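Local coordinates for hypothetical protein, IPT/TIG domain protein (Bacteroides ovatus, PDB 4HW6) that is of unknown function but, with an IPT/TIG domain joined to a six-bladed beta-propeller, is putatively a carbohydrate-binding auxiliary nutrient-binding protein, at residues K60-K65 against L70-S75. Residues are numbered along the deposited sequence; the frame is centred on the assembly and turned at random.
Sequences KVINVK and LCICPS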
loop_
_atom_site.group_PDB
_atom_site.type_symbol
_atom_site.label_atom_id
_atom_site.label_comp_id
_atom_site.label_asym_id
_atom_site.label_seq_id
_atom_site.Cartn_x
_atom_site.Cartn_y
_atom_site.Cartn_z
ATOM N N LYS A 60 -30.795 -3.507 0.042
ATOM C CA LYS A 60 -31.994 -3.873 -0.701
ATOM C C LYS A 60 -32.949 -4.545 0.276
ATOM O O LYS A 60 -32.535 -5.417 1.019
ATOM C CB LYS A 60 -31.652 -4.820 -1.853
ATOM C CG LYS A 60 -32.539 -4.668 -3.085
ATOM C CD LYS A 60 -33.891 -5.355 -2.933
ATOM C CE LYS A 60 -34.667 -5.390 -4.248
ATOM N NZ LYS A 60 -34.206 -6.464 -5.169
ATOM N N VAL A 61 -34.203 -4.101 0.290
ATOM C CA VAL A 61 -35.234 -4.656 1.151
ATOM C C VAL A 61 -36.064 -5.634 0.330
ATOM O O VAL A 61 -36.591 -5.271 -0.731
ATOM C CB VAL A 61 -36.154 -3.553 1.716
ATOM C CG1 VAL A 61 -37.250 -4.162 2.586
ATOM C CG2 VAL A 61 -35.347 -2.539 2.511
ATOM N N ILE A 62 -36.171 -6.865 0.829
ATOM C CA ILE A 62 -36.906 -7.940 0.156
ATOM C C ILE A 62 -38.361 -8.045 0.610
ATOM O O ILE A 62 -39.259 -8.224 -0.211
ATOM C CB ILE A 62 -36.215 -9.292 0.387
ATOM C CG1 ILE A 62 -34.804 -9.249 -0.196
ATOM C CG2 ILE A 62 -37.028 -10.432 -0.233
ATOM C CD1 ILE A 62 -34.088 -10.585 -0.147
ATOM N N ASN A 63 -38.597 -7.955 1.913
ATOM C CA ASN A 63 -39.965 -7.906 2.432
ATOM C C ASN A 63 -40.016 -7.053 3.689
ATOM O O ASN A 63 -38.971 -6.754 4.294
ATOM C CB ASN A 63 -40.542 -9.329 2.650
ATOM C CG ASN A 63 -39.925 -10.062 3.838
ATOM O OD1 ASN A 63 -39.917 -9.561 4.963
ATOM N ND2 ASN A 63 -39.444 -11.276 3.598
ATOM N N VAL A 64 -41.221 -6.628 4.048
ATOM C CA VAL A 64 -41.460 -5.942 5.313
ATOM C C VAL A 64 -42.804 -6.440 5.859
ATOM O O VAL A 64 -43.762 -6.595 5.105
ATOM C CB VAL A 64 -41.412 -4.397 5.154
ATOM C CG1 VAL A 64 -42.500 -3.900 4.217
ATOM C CG2 VAL A 64 -41.504 -3.708 6.513
ATOM N N LYS A 65 -42.851 -6.727 7.160
ATOM C CA LYS A 65 -44.011 -7.361 7.785
ATOM C C LYS A 65 -44.386 -6.680 9.106
ATOM O O LYS A 65 -44.834 -7.337 10.047
ATOM C CB LYS A 65 -43.732 -8.851 8.036
ATOM C CG LYS A 65 -43.094 -9.572 6.863
ATOM C CD LYS A 65 -43.045 -11.070 7.096
ATOM C CE LYS A 65 -42.427 -11.797 5.911
ATOM N NZ LYS A 65 -42.883 -13.206 5.849
ATOM N N LEU A 70 -36.802 -8.202 5.853
ATOM C CA LEU A 70 -35.688 -8.953 5.318
ATOM C C LEU A 70 -34.943 -8.061 4.340
ATOM O O LEU A 70 -35.552 -7.495 3.421
ATOM C CB LEU A 70 -36.193 -10.204 4.592
ATOM C CG LEU A 70 -35.168 -11.115 3.899
ATOM C CD1 LEU A 70 -34.245 -11.769 4.915
ATOM C CD2 LEU A 70 -35.863 -12.179 3.058
ATOM N N CYS A 71 -33.632 -7.935 4.528
ATOM C CA CYS A 71 -32.820 -7.126 3.634
ATOM C C CYS A 71 -31.494 -7.833 3.328
ATOM O O CYS A 71 -31.201 -8.905 3.880
ATOM C CB CYS A 71 -32.602 -5.724 4.229
ATOM S SG CYS A 71 -31.493 -5.722 5.646
ATOM N N ILE A 72 -30.740 -7.257 2.402
ATOM C CA ILE A 72 -29.462 -7.806 1.969
ATOM C C ILE A 72 -28.346 -6.860 2.377
ATOM O O ILE A 72 -28.348 -5.668 2.014
ATOM C CB ILE A 72 -29.449 -8.008 0.439
ATOM C CG1 ILE A 72 -30.540 -8.997 0.024
ATOM C CG2 ILE A 72 -28.091 -8.502 -0.059
ATOM C CD1 ILE A 72 -30.617 -9.179 -1.481
ATOM N N CYS A 73 -27.385 -7.377 3.135
ATOM C CA CYS A 73 -26.256 -6.575 3.593
ATOM C C CYS A 73 -25.437 -6.046 2.405
ATOM O O CYS A 73 -25.044 -6.819 1.531
ATOM C CB CYS A 73 -25.334 -7.413 4.484
ATOM S SG CYS A 73 -24.017 -6.430 5.219
ATOM N N PRO A 74 -25.174 -4.728 2.377
ATOM C CA PRO A 74 -24.394 -4.127 1.302
ATOM C C PRO A 74 -22.894 -4.267 1.558
ATOM O O PRO A 74 -22.489 -4.607 2.669
ATOM C CB PRO A 74 -24.784 -2.654 1.402
ATOM C CG PRO A 74 -24.944 -2.446 2.863
ATOM C CD PRO A 74 -25.602 -3.710 3.359
ATOM N N SER A 75 -22.071 -3.983 0.562
ATOM C CA SER A 75 -20.639 -3.903 0.817
ATOM C C SER A 75 -20.368 -2.595 1.564
ATOM O O SER A 75 -21.208 -1.686 1.578
ATOM C CB SER A 75 -19.829 -3.995 -0.484
ATOM O OG SER A 75 -20.246 -3.011 -1.396
HETATM O O HOH W 1 -28.200 -4.755 -0.506
#
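Leu70 sits opposite two residues at once, Ile62 and Asn63, at a classic beta bulge of strand 57-64 in its antiparallel hairpin with strand 68-72. Leu70 O takes a short bond from Ile62 N, 2.7 Å, and a weak one from Asn63 N, 3.4 Å. Leu70 N returns a bond to Asn63 O at 3.0 Å.

The closest side-chain packing is around Leu70. Ile62 runs alongside Leu70, its CG2 3.9 Å from Leu70 CD2. Ile62 CG1 lies anti to the carbonyl carbon (chi1 -61°), and an extended chi2 (-174°) carries CD1 to 3.9 Å from Ile72 CG1. The Asn63 amide lies across Leu70, with ND2 3.6 Å from Leu70 CB. Arg35 of strand 35-41 touches Ile62, Leu70 and Ile72. On the other face Val61 and Cys71 meet Val52 of strand 50-54, and Cys71 is buried there, consistent with the E-set fold of the IPT/TIG domain.

The Lys60 end is looser. Ile72 N still reaches Lys60 O at 2.9 Å, but the Lys60 side chain is exposed and turns off from the pair. One carbonyl, Leu70 O, thus serves both N-H groups of the bulge, while at the open end a water bridges the strands, accepting from Lys60 N and donating to Ile72 O.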